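Local structure of glycoside hydrolase family protein (Novosphingobium sp. PP1Y, 6Q2F) at residues Q181-P186 against N313-I318; A274-P279 against F328-N333; A1009-L1014 against G1134-I1139. The protein probably hydrolyses terminal alpha-L-rhamnose residues from glycosides. One frame throughout, in Å; residues are numbered along the deposited sequence.

Contact 1 (Q181-P186 against N313-I318)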
ATOM      1  N   GLN A 181      11.436  -8.714 -25.258  1.00 35.25           N
ATOM      2  CA  GLN A 181      12.075  -9.337 -26.397  1.00 37.37           C
ATOM      3  C   GLN A 181      12.862 -10.579 -26.026  1.00 39.81           C
ATOM      4  O   GLN A 181      12.324 -11.547 -25.571  1.00 39.17           O
ATOM      5  CB  GLN A 181      12.849  -8.348 -27.262  1.00 37.33           C
ATOM      6  CG  GLN A 181      12.003  -7.329 -27.987  1.00 38.18           C
ATOM      7  CD  GLN A 181      11.240  -7.908 -29.148  1.00 41.12           C
ATOM      8  OE1 GLN A 181      10.524  -8.836 -29.001  1.00 38.08           O
ATOM      9  NE2 GLN A 181      11.437  -7.364 -30.305  1.00 37.49           N
ATOM     10  N   THR A 182      14.157 -10.526 -26.267  1.00 37.04           N
ATOM     11  CA  THR A 182      15.057 -11.616 -25.964  1.00 41.11           C
ATOM     12  C   THR A 182      15.630 -11.646 -24.558  1.00 47.45           C
ATOM     13  O   THR A 182      16.319 -12.559 -24.236  1.00 44.56           O
ATOM     14  CB  THR A 182      16.278 -11.609 -26.904  1.00 40.53           C
ATOM     15  OG1 THR A 182      16.860 -10.322 -26.918  1.00 52.34           O
ATOM     16  CG2 THR A 182      15.896 -11.929 -28.268  1.00 38.91           C
ATOM     17  N   LEU A 183      15.352 -10.657 -23.737  1.00 41.53           N
ATOM     18  CA  LEU A 183      15.939 -10.584 -22.405  1.00 40.97           C
ATOM     19  C   LEU A 183      15.484 -11.744 -21.526  1.00 42.59           C
ATOM     20  O   LEU A 183      14.313 -12.133 -21.529  1.00 44.90           O
ATOM     21  CB  LEU A 183      15.573  -9.252 -21.739  1.00 37.94           C
ATOM     22  CG  LEU A 183      16.181  -8.016 -22.401  1.00 39.43           C
ATOM     23  CD1 LEU A 183      15.915  -6.782 -21.546  1.00 31.54           C
ATOM     24  CD2 LEU A 183      17.684  -8.231 -22.606  1.00 38.62           C
ATOM     25  N   HIS A 184      16.412 -12.269 -20.744  1.00 39.19           N
ATOM     26  CA  HIS A 184      16.125 -13.291 -19.749  1.00 39.95           C
ATOM     27  C   HIS A 184      15.732 -12.645 -18.432  1.00 42.88           C
ATOM     28  O   HIS A 184      15.940 -11.449 -18.222  1.00 45.26           O
ATOM     29  CB  HIS A 184      17.351 -14.191 -19.575  1.00 43.98           C
ATOM     30  CG  HIS A 184      17.694 -14.968 -20.804  1.00 53.90           C
ATOM     31  ND1 HIS A 184      17.087 -16.166 -21.118  1.00 52.63           N
ATOM     32  CD2 HIS A 184      18.548 -14.699 -21.819  1.00 58.33           C
ATOM     33  CE1 HIS A 184      17.564 -16.604 -22.270  1.00 52.14           C
ATOM     34  NE2 HIS A 184      18.451 -15.733 -22.715  1.00 59.59           N
ATOM     35  N   PRO A 185      15.151 -13.412 -17.510  1.00 45.05           N
ATOM     36  CA  PRO A 185      14.977 -12.912 -16.141  1.00 51.60           C
ATOM     37  C   PRO A 185      16.326 -12.793 -15.456  1.00 62.45           C
ATOM     38  O   PRO A 185      17.294 -13.444 -15.873  1.00 62.84           O
ATOM     39  CB  PRO A 185      14.089 -13.980 -15.470  1.00 43.98           C
ATOM     40  CG  PRO A 185      13.570 -14.847 -16.625  1.00 39.19           C
ATOM     41  CD  PRO A 185      14.625 -14.778 -17.661  1.00 37.75           C
ATOM     42  N   PRO A 186      16.447 -11.974 -14.415  1.00 81.83           N
ATOM     43  CA  PRO A 186      17.772 -11.662 -13.862  1.00 89.51           C
ATOM     44  C   PRO A 186      18.374 -12.807 -13.051  1.00 97.72           C
ATOM     45  O   PRO A 186      17.712 -13.787 -12.704  1.00 93.62           O
ATOM     46  CB  PRO A 186      17.503 -10.450 -12.965  1.00 83.70           C
ATOM     47  CG  PRO A 186      16.078 -10.611 -12.551  1.00 78.26           C
ATOM     48  CD  PRO A 186      15.375 -11.221 -13.734  1.00 76.84           C
ATOM     49  N   ASN A 313      15.547  -2.270 -16.359  1.00 37.98           N
ATOM     50  CA  ASN A 313      15.618  -3.655 -16.732  1.00 37.84           C
ATOM     51  C   ASN A 313      15.224  -3.912 -18.168  1.00 42.56           C
ATOM     52  O   ASN A 313      15.355  -4.987 -18.638  1.00 44.01           O
ATOM     53  CB  ASN A 313      14.874  -4.553 -15.762  1.00 39.14           C
ATOM     54  CG  ASN A 313      13.380  -4.451 -15.895  1.00 41.24           C
ATOM     55  OD1 ASN A 313      12.853  -3.376 -15.956  1.00 48.36           O
ATOM     56  ND2 ASN A 313      12.712  -5.568 -15.944  1.00 31.81           N
ATOM     57  N   VAL A 314      14.712  -2.913 -18.851  1.00 40.64           N
ATOM     58  CA  VAL A 314      14.375  -3.054 -20.255  1.00 39.29           C
ATOM     59  C   VAL A 314      15.021  -1.920 -21.003  1.00 40.07           C
ATOM     60  O   VAL A 314      15.397  -0.965 -20.404  1.00 44.29           O
ATOM     61  CB  VAL A 314      12.884  -3.101 -20.523  1.00 45.03           C
ATOM     62  CG1 VAL A 314      12.293  -4.325 -19.890  1.00 36.59           C
ATOM     63  CG2 VAL A 314      12.234  -1.824 -20.059  1.00 43.15           C
ATOM     64  N   PRO A 315      15.171  -2.030 -22.304  1.00 37.59           N
ATOM     65  CA  PRO A 315      15.858  -0.961 -23.036  1.00 36.53           C
ATOM     66  C   PRO A 315      15.159   0.380 -22.865  1.00 37.95           C
ATOM     67  O   PRO A 315      14.000   0.458 -22.465  1.00 37.23           O
ATOM     68  CB  PRO A 315      15.813  -1.437 -24.493  1.00 34.30           C
ATOM     69  CG  PRO A 315      15.664  -2.914 -24.402  1.00 34.36           C
ATOM     70  CD  PRO A 315      14.850  -3.170 -23.183  1.00 34.00           C
ATOM     71  N   THR A 316      15.890   1.450 -23.172  1.00 35.73           N
ATOM     72  CA  THR A 316      15.362   2.809 -23.130  1.00 41.23           C
ATOM     73  C   THR A 316      15.552   3.444 -24.497  1.00 45.01           C
ATOM     74  O   THR A 316      16.677   3.519 -24.999  1.00 47.44           O
ATOM     75  CB  THR A 316      16.056   3.653 -22.058  1.00 39.30           C
ATOM     76  OG1 THR A 316      15.785   3.107 -20.761  1.00 43.09           O
ATOM     77  CG2 THR A 316      15.551   5.083 -22.108  1.00 34.33           C
ATOM     78  N   THR A 317      14.457   3.896 -25.097  1.00 43.59           N
ATOM     79  CA  THR A 317      14.496   4.593 -26.371  1.00 45.07           C
ATOM     80  C   THR A 317      14.104   6.045 -26.147  1.00 47.12           C
ATOM     81  O   THR A 317      13.132   6.320 -25.445  1.00 44.59           O
ATOM     82  CB  THR A 317      13.555   3.930 -27.373  1.00 46.64           C
ATOM     83  OG1 THR A 317      13.974   2.571 -27.576  1.00 53.58           O
ATOM     84  CG2 THR A 317      13.577   4.674 -28.694  1.00 35.42           C
ATOM     85  N   ILE A 318      14.882   6.966 -26.706  1.00 45.12           N
ATOM     86  CA  ILE A 318      14.572   8.386 -26.665  1.00 42.37           C
ATOM     87  C   ILE A 318      14.628   8.891 -28.089  1.00 43.88           C
ATOM     88  O   ILE A 318      15.372   8.362 -28.915  1.00 53.39           O
ATOM     89  CB  ILE A 318      15.541   9.191 -25.774  1.00 45.86           C
ATOM     90  CG1 ILE A 318      16.981   8.981 -26.241  1.00 44.13           C
ATOM     91  CG2 ILE A 318      15.358   8.826 -24.296  1.00 36.03           C
ATOM     92  CD1 ILE A 318      17.967   9.946 -25.614  1.00 51.37           C
TER
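A first torsion that sets CG of L183 anti to its carbonyl carbon (chi1 -67°), followed by an extended second one (chi2 -172°), carries methyl CD1 out to the N313-P315 backbone. This one methyl makes all the close contacts. CD1 of L183 comes to 3.5 Å from O of N313, a packing contact between a methyl and a carbonyl. It also lies 4.2 Å from CA of V314 and 4.1 Å from CD of P315. The side chains of L183 and P315 reach toward each other tip to tip. Because CD is the ring carbon next to the proline nitrogen, the leucine meets the pyrrolidine where it joins the main chain, and the methyl bears on three consecutive residues as they lead into the strand that starts at T316. The backbones themselves stay well apart, with CA of L183 8.0 Å from CA of V314, so the leucine alone spans the gap. Contact is slight and essentially apolar, and both L183 and P315 are buried. F277, on the adjoining strand 268-277, also packs against L183, while P315 touches T275 of that strand, E383 of helix 382-385 and F180 in the loop just ahead of Q181. The loop 181-186 thus drops one hydrophobic residue onto the end of a sheet whose outermost strand is 316-325. This four-stranded antiparallel sheet and one of six strands form a beta-sandwich, and the loop covers the border of the smaller sheet; the strand order is consistent with a galactose-binding-like, jelly-roll module.

Contact 2 (A274-P279 against F328-N333)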
ATOM      1  N   ALA A 274      17.710   7.235 -30.164  1.00 51.49           N
ATOM      2  CA  ALA A 274      18.667   6.284 -29.687  1.00 45.98           C
ATOM      3  C   ALA A 274      18.075   5.269 -28.736  1.00 41.64           C
ATOM      4  O   ALA A 274      17.254   5.593 -27.936  1.00 42.91           O
ATOM      5  CB  ALA A 274      19.758   7.023 -28.977  1.00 52.18           C
ATOM      6  N   THR A 275      18.544   4.041 -28.803  1.00 47.71           N
ATOM      7  CA  THR A 275      18.120   2.998 -27.880  1.00 49.32           C
ATOM      8  C   THR A 275      19.341   2.476 -27.132  1.00 47.82           C
ATOM      9  O   THR A 275      20.379   2.201 -27.746  1.00 48.35           O
ATOM     10  CB  THR A 275      17.409   1.852 -28.614  1.00 42.56           C
ATOM     11  OG1 THR A 275      16.293   2.373 -29.343  1.00 44.30           O
ATOM     12  CG2 THR A 275      16.915   0.818 -27.622  1.00 39.94           C
ATOM     13  N   VAL A 276      19.218   2.342 -25.812  1.00 45.38           N
ATOM     14  CA  VAL A 276      20.304   1.868 -24.964  1.00 45.24           C
ATOM     15  C   VAL A 276      19.786   0.752 -24.066  1.00 48.17           C
ATOM     16  O   VAL A 276      18.650   0.808 -23.587  1.00 49.32           O
ATOM     17  CB  VAL A 276      20.891   3.021 -24.122  1.00 51.23           C
ATOM     18  CG1 VAL A 276      21.900   2.499 -23.129  1.00 50.34           C
ATOM     19  CG2 VAL A 276      21.539   4.048 -25.026  1.00 52.66           C
ATOM     20  N   PHE A 277      20.614  -0.268 -23.840  1.00 47.06           N
ATOM     21  CA  PHE A 277      20.355  -1.206 -22.756  1.00 47.22           C
ATOM     22  C   PHE A 277      21.656  -1.582 -22.065  1.00 51.28           C
ATOM     23  O   PHE A 277      22.632  -1.975 -22.714  1.00 51.54           O
ATOM     24  CB  PHE A 277      19.640  -2.472 -23.232  1.00 36.12           C
ATOM     25  CG  PHE A 277      19.310  -3.418 -22.112  1.00 46.12           C
ATOM     26  CD1 PHE A 277      18.441  -3.037 -21.098  1.00 38.81           C
ATOM     27  CD2 PHE A 277      19.875  -4.682 -22.062  1.00 49.06           C
ATOM     28  CE1 PHE A 277      18.137  -3.907 -20.056  1.00 39.74           C
ATOM     29  CE2 PHE A 277      19.582  -5.555 -21.026  1.00 44.67           C
ATOM     30  CZ  PHE A 277      18.709  -5.170 -20.022  1.00 40.94           C
ATOM     31  N   VAL A 278      21.652  -1.453 -20.743  1.00 45.11           N
ATOM     32  CA  VAL A 278      22.724  -1.873 -19.855  1.00 47.88           C
ATOM     33  C   VAL A 278      22.187  -3.036 -19.024  1.00 53.36           C
ATOM     34  O   VAL A 278      21.300  -2.831 -18.183  1.00 57.26           O
ATOM     35  CB  VAL A 278      23.193  -0.720 -18.959  1.00 51.05           C
ATOM     36  CG1 VAL A 278      24.277  -1.200 -17.984  1.00 45.52           C
ATOM     37  CG2 VAL A 278      23.678   0.441 -19.807  1.00 48.78           C
ATOM     38  N   PRO A 279      22.662  -4.262 -19.239  1.00 56.99           N
ATOM     39  CA  PRO A 279      22.165  -5.394 -18.447  1.00 53.00           C
ATOM     40  C   PRO A 279      22.371  -5.158 -16.961  1.00 57.12           C
ATOM     41  O   PRO A 279      23.248  -4.396 -16.550  1.00 60.19           O
ATOM     42  CB  PRO A 279      23.005  -6.572 -18.949  1.00 49.89           C
ATOM     43  CG  PRO A 279      23.397  -6.177 -20.332  1.00 58.95           C
ATOM     44  CD  PRO A 279      23.577  -4.686 -20.309  1.00 56.46           C
ATOM     45  N   PHE A 328      29.294  10.684 -31.063  1.00 75.58           N
ATOM     46  CA  PHE A 328      28.217  10.559 -30.097  1.00 76.22           C
ATOM     47  C   PHE A 328      28.730   9.774 -28.904  1.00 77.98           C
ATOM     48  O   PHE A 328      29.392   8.744 -29.074  1.00 79.89           O
ATOM     49  CB  PHE A 328      26.998   9.876 -30.716  1.00 73.09           C
ATOM     50  CG  PHE A 328      26.281  10.725 -31.716  1.00 65.49           C
ATOM     51  CD1 PHE A 328      26.633  10.693 -33.051  1.00 62.85           C
ATOM     52  CD2 PHE A 328      25.260  11.566 -31.317  1.00 64.28           C
ATOM     53  CE1 PHE A 328      25.973  11.479 -33.969  1.00 67.30           C
ATOM     54  CE2 PHE A 328      24.598  12.351 -32.229  1.00 63.88           C
ATOM     55  CZ  PHE A 328      24.958  12.311 -33.556  1.00 65.05           C
ATOM     56  N   ARG A 329      28.440  10.271 -27.704  1.00 75.28           N
ATOM     57  CA  ARG A 329      28.901   9.665 -26.467  1.00 72.11           C
ATOM     58  C   ARG A 329      27.692   9.281 -25.626  1.00 72.72           C
ATOM     59  O   ARG A 329      26.736  10.056 -25.508  1.00 71.54           O
ATOM     60  CB  ARG A 329      29.815  10.619 -25.685  1.00 68.64           C
ATOM     61  N   LEU A 330      27.728   8.075 -25.070  1.00 69.06           N
ATOM     62  CA  LEU A 330      26.825   7.675 -24.000  1.00 62.41           C
ATOM     63  C   LEU A 330      27.609   7.776 -22.702  1.00 70.92           C
ATOM     64  O   LEU A 330      28.552   7.008 -22.482  1.00 69.59           O
ATOM     65  CB  LEU A 330      26.300   6.259 -24.206  1.00 60.19           C
ATOM     66  CG  LEU A 330      25.475   5.736 -23.028  1.00 60.19           C
ATOM     67  CD1 LEU A 330      24.119   6.410 -22.993  1.00 60.66           C
ATOM     68  CD2 LEU A 330      25.339   4.205 -23.044  1.00 58.43           C
ATOM     69  N   VAL A 331      27.231   8.723 -21.851  1.00 68.13           N
ATOM     70  CA  VAL A 331      27.904   8.958 -20.582  1.00 62.85           C
ATOM     71  C   VAL A 331      27.040   8.386 -19.472  1.00 70.38           C
ATOM     72  O   VAL A 331      25.832   8.653 -19.415  1.00 75.44           O
ATOM     73  CB  VAL A 331      28.170  10.456 -20.364  1.00 62.60           C
ATOM     74  CG1 VAL A 331      28.805  10.688 -19.004  1.00 63.50           C
ATOM     75  CG2 VAL A 331      29.069  10.988 -21.461  1.00 61.32           C
ATOM     76  N   LEU A 332      27.652   7.607 -18.586  1.00 76.36           N
ATOM     77  CA  LEU A 332      26.937   6.894 -17.530  1.00 78.45           C
ATOM     78  C   LEU A 332      27.232   7.544 -16.177  1.00 83.52           C
ATOM     79  O   LEU A 332      28.021   7.040 -15.373  1.00 90.80           O
ATOM     80  CB  LEU A 332      27.317   5.404 -17.550  1.00 75.59           C
ATOM     81  CG  LEU A 332      26.341   4.498 -18.313  1.00 74.71           C
ATOM     82  CD1 LEU A 332      26.077   5.064 -19.678  1.00 76.59           C
ATOM     83  CD2 LEU A 332      26.886   3.093 -18.450  1.00 68.07           C
ATOM     84  N   ASN A 333      26.583   8.679 -15.928  1.00 82.02           N
ATOM     85  CA  ASN A 333      26.659   9.300 -14.617  1.00 83.13           C
ATOM     86  C   ASN A 333      26.011   8.377 -13.587  1.00 87.38           C
ATOM     87  O   ASN A 333      25.061   7.658 -13.903  1.00 89.29           O
ATOM     88  CB  ASN A 333      25.963  10.660 -14.628  1.00 81.13           C
ATOM     89  CG  ASN A 333      26.544  11.605 -15.664  1.00 86.87           C
ATOM     90  OD1 ASN A 333      27.559  12.264 -15.421  1.00 89.34           O
ATOM     91  ND2 ASN A 333      25.901  11.677 -16.824  1.00 85.78           N
TER
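V276 and L330 face each other tip to tip, branch against branch. CG1 of V276 lies 3.8 Å from CD2 of L330, and CG2 of V276 lies 4.0 Å from CD1 of L330, so that two methyls meet two methyls. Both side chains take a first torsion near 173°: it swings CG of L330 opposite its own backbone N, and in V276 it puts CG1 anti to the backbone N, leaving CG2 anti to the carbonyl carbon. Two residues further along each chain the pattern recurs more loosely, CG2 of V278 standing 4.4 Å from CD2 of L332. The segments run in roughly the same sense but diverge, the CA separation widening from 8.8 Å at V276-L330 to 10.0 Å at V278-L332. These spacings are those of two sheets laid face to face: strand 268-277 belongs to the four-stranded sheet and strand 327-331 to the six-stranded one. F371 of strand 366-374 touches both V276 and L330, and L309 and L311 pack on V276 and V278, respectively. With four buried aliphatic residues and no polar pairing between the segments, cohesion here rests on dispersion and on the exclusion of water.

Contact 3 (A1009-L1014 against G1134-I1139)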
ATOM      1  N   ALA A1009      14.485  -1.957  48.904  1.00 56.63           N
ATOM      2  CA  ALA A1009      14.328  -0.858  49.851  1.00 54.98           C
ATOM      3  C   ALA A1009      13.682   0.339  49.178  1.00 52.70           C
ATOM      4  O   ALA A1009      13.006   1.137  49.835  1.00 55.09           O
ATOM      5  CB  ALA A1009      15.681  -0.454  50.427  1.00 47.69           C
ATOM      6  N   ARG A1010      13.834   0.436  47.864  1.00 59.52           N
ATOM      7  CA  ARG A1010      13.387   1.580  47.096  1.00 52.09           C
ATOM      8  C   ARG A1010      13.081   1.111  45.683  1.00 52.50           C
ATOM      9  O   ARG A1010      13.827   0.303  45.125  1.00 56.92           O
ATOM     10  CB  ARG A1010      14.481   2.648  47.078  1.00 56.10           C
ATOM     11  CG  ARG A1010      14.020   4.064  46.870  1.00 59.38           C
ATOM     12  CD  ARG A1010      14.788   5.029  47.798  1.00 74.97           C
ATOM     13  NE  ARG A1010      15.160   4.387  49.070  1.00 95.75           N
ATOM     14  CZ  ARG A1010      14.365   4.272  50.148  1.00102.13           C
ATOM     15  NH1 ARG A1010      13.127   4.788  50.145  1.00107.27           N
ATOM     16  NH2 ARG A1010      14.814   3.684  51.256  1.00 96.94           N
ATOM     17  N   LEU A1011      11.996   1.627  45.106  1.00 52.50           N
ATOM     18  CA  LEU A1011      11.729   1.363  43.701  1.00 55.19           C
ATOM     19  C   LEU A1011      12.935   1.812  42.894  1.00 49.40           C
ATOM     20  O   LEU A1011      13.435   2.924  43.082  1.00 45.07           O
ATOM     21  CB  LEU A1011      10.474   2.112  43.244  1.00 57.01           C
ATOM     22  CG  LEU A1011       9.086   1.510  43.450  1.00 48.74           C
ATOM     23  CD1 LEU A1011       7.973   2.440  42.986  1.00 44.21           C
ATOM     24  CD2 LEU A1011       8.976   0.140  42.774  1.00 53.96           C
ATOM     25  N   GLU A1012      13.426   0.932  42.029  1.00 44.16           N
ATOM     26  CA  GLU A1012      14.575   1.216  41.180  1.00 48.03           C
ATOM     27  C   GLU A1012      14.366   0.575  39.816  1.00 51.07           C
ATOM     28  O   GLU A1012      13.718  -0.475  39.714  1.00 46.14           O
ATOM     29  CB  GLU A1012      15.884   0.683  41.789  1.00 60.00           C
ATOM     30  CG  GLU A1012      16.282   1.300  43.132  1.00 72.11           C
ATOM     31  CD  GLU A1012      16.860   2.704  42.985  1.00 82.60           C
ATOM     32  OE1 GLU A1012      16.820   3.477  43.969  1.00 85.98           O
ATOM     33  OE2 GLU A1012      17.360   3.029  41.881  1.00 87.97           O
ATOM     34  N   PRO A1013      14.896   1.177  38.750  1.00 46.45           N
ATOM     35  CA  PRO A1013      14.841   0.513  37.439  1.00 45.84           C
ATOM     36  C   PRO A1013      15.602  -0.798  37.517  1.00 46.49           C
ATOM     37  O   PRO A1013      16.783  -0.823  37.866  1.00 43.56           O
ATOM     38  CB  PRO A1013      15.513   1.518  36.489  1.00 40.49           C
ATOM     39  CG  PRO A1013      15.595   2.808  37.248  1.00 46.56           C
ATOM     40  CD  PRO A1013      15.653   2.437  38.704  1.00 44.24           C
ATOM     41  N   LEU A1014      14.904  -1.902  37.215  1.00 49.28           N
ATOM     42  CA  LEU A1014      15.517  -3.224  37.326  1.00 47.95           C
ATOM     43  C   LEU A1014      16.747  -3.348  36.438  1.00 45.38           C
ATOM     44  O   LEU A1014      17.707  -4.030  36.806  1.00 49.45           O
ATOM     45  CB  LEU A1014      14.505  -4.316  36.976  1.00 40.39           C
ATOM     46  CG  LEU A1014      13.242  -4.312  37.845  1.00 48.60           C
ATOM     47  CD1 LEU A1014      12.321  -5.474  37.510  1.00 50.67           C
ATOM     48  CD2 LEU A1014      13.619  -4.328  39.317  1.00 47.62           C
ATOM     49  N   GLY A1134       8.345   4.198  39.033  1.00 38.73           N
ATOM     50  CA  GLY A1134       7.722   5.220  39.851  1.00 42.21           C
ATOM     51  C   GLY A1134       8.078   6.666  39.540  1.00 46.28           C
ATOM     52  O   GLY A1134       8.571   6.978  38.451  1.00 44.17           O
ATOM     53  N   PRO A1135       7.814   7.574  40.499  1.00 43.74           N
ATOM     54  CA  PRO A1135       7.234   7.261  41.810  1.00 42.43           C
ATOM     55  C   PRO A1135       5.754   6.874  41.720  1.00 48.89           C
ATOM     56  O   PRO A1135       5.049   7.274  40.779  1.00 45.85           O
ATOM     57  CB  PRO A1135       7.415   8.568  42.586  1.00 41.69           C
ATOM     58  CG  PRO A1135       7.301   9.625  41.527  1.00 44.35           C
ATOM     59  CD  PRO A1135       7.890   9.025  40.262  1.00 47.79           C
ATOM     60  N   VAL A1136       5.305   6.066  42.673  1.00 48.24           N
ATOM     61  CA  VAL A1136       3.923   5.614  42.743  1.00 48.27           C
ATOM     62  C   VAL A1136       3.189   6.526  43.717  1.00 54.39           C
ATOM     63  O   VAL A1136       3.573   6.631  44.891  1.00 46.16           O
ATOM     64  CB  VAL A1136       3.830   4.145  43.182  1.00 44.96           C
ATOM     65  CG1 VAL A1136       2.373   3.700  43.195  1.00 41.57           C
ATOM     66  CG2 VAL A1136       4.672   3.240  42.260  1.00 34.98           C
ATOM     67  N   ARG A1137       2.127   7.176  43.241  1.00 49.66           N
ATOM     68  CA  ARG A1137       1.438   8.193  44.022  1.00 52.13           C
ATOM     69  C   ARG A1137      -0.060   7.935  44.052  1.00 49.00           C
ATOM     70  O   ARG A1137      -0.645   7.461  43.069  1.00 51.46           O
ATOM     71  CB  ARG A1137       1.699   9.588  43.463  1.00 54.12           C
ATOM     72  CG  ARG A1137       3.157   9.952  43.394  1.00 54.34           C
ATOM     73  CD  ARG A1137       3.292  11.374  42.926  1.00 54.06           C
ATOM     74  NE  ARG A1137       2.587  11.562  41.673  1.00 60.72           N
ATOM     75  CZ  ARG A1137       2.377  12.742  41.108  1.00 67.61           C
ATOM     76  NH1 ARG A1137       2.830  13.842  41.696  1.00 69.82           N
ATOM     77  NH2 ARG A1137       1.720  12.816  39.959  1.00 59.89           N
ATOM     78  N   LEU A1138      -0.664   8.229  45.196  1.00 47.26           N
ATOM     79  CA  LEU A1138      -2.109   8.285  45.332  1.00 45.86           C
ATOM     80  C   LEU A1138      -2.541   9.728  45.148  1.00 52.14           C
ATOM     81  O   LEU A1138      -1.947  10.640  45.732  1.00 49.58           O
ATOM     82  CB  LEU A1138      -2.561   7.779  46.703  1.00 49.86           C
ATOM     83  CG  LEU A1138      -2.788   6.277  46.902  1.00 52.70           C
ATOM     84  CD1 LEU A1138      -1.766   5.471  46.163  1.00 56.35           C
ATOM     85  CD2 LEU A1138      -2.736   5.941  48.376  1.00 43.81           C
ATOM     86  N   ILE A1139      -3.575   9.932  44.332  1.00 47.63           N
ATOM     87  CA  ILE A1139      -4.010  11.265  43.934  1.00 50.67           C
ATOM     88  C   ILE A1139      -5.527  11.361  44.053  1.00 52.15           C
ATOM     89  O   ILE A1139      -6.254  10.542  43.477  1.00 40.89           O
ATOM     90  CB  ILE A1139      -3.564  11.587  42.497  1.00 53.08           C
ATOM     91  CG1 ILE A1139      -2.037  11.587  42.381  1.00 53.09           C
ATOM     92  CG2 ILE A1139      -4.122  12.928  42.069  1.00 48.94           C
ATOM     93  CD1 ILE A1139      -1.574  11.701  40.919  1.00 50.78           C
TER
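In the backbone of 1134-1139, G1134 has a positive phi (76°, with psi -162°), and the peptide bond that joins it to P1135 is cis; beyond V1136 the chain settles into the strand conformation of 1137-1139. The facing segment, 1009-1014, has no regular structure until L1014, where the chain begins a 3-10 turn. The two backbones approach each other most closely at L1011 and G1134, whose CA atoms are 6.8 Å apart. Since the glycine has no side chain, methyl CD1 of L1011 can settle over its main chain, 4.2 Å from CA of G1134. The two segments lie in a beta-sandwich whose topology is consistent with a galactose-binding domain-like module. Loop 1009-1014 leaves strand 1005-1008, an outermost strand of the six-stranded sheet, while 1134-1139 lies on strand 1131-1140 of the four-stranded sheet. The leucine therefore reaches across from one sheet's border to the other sheet. L1011 directs its side chain at the partner segment with CG anti to the carbonyl carbon and CD1 at the far end of an extended chain. That same methyl presses on CG2 of V1136 at 3.5 Å, tighter than ordinary van der Waals contact between carbons. The valine torsion (chi1 -178°) sends CG1 opposite the backbone N and sets CG2 anti to the carbonyl carbon, where it meets the leucine. The two side chains cross at about a right angle. W992 of strand 992-996 packs on both L1011 and V1136, and Y1031 adds to the surroundings of L1011. V1136 also touches L1049 and L1051 of strand 1047-1055, and its backbone is hydrogen-bonded to that of L988.

From the N terminus, the chain first passes 181-186, then 274-279, and returns at 313-318 to complete contact 1 around a span of 126 residues. Contact 2, opened meanwhile at 274-279, closes at 328-333, so the two cross rather than nest. They meet directly: strands 268-277 and 316-325 are neighbours in one sheet, with N of T316 2.9 Å from O of V276 in a probable hydrogen bond. Contact 1 ties a loop to this sheet, and contact 2 ties the sheet to its six-stranded partner. Contact 3, centred about 66 Å from contact 1, follows separately, closing 119 residues in a second sandwich of the same strand order by joining the loop after strand 1005-1008 to strand 1131-1140.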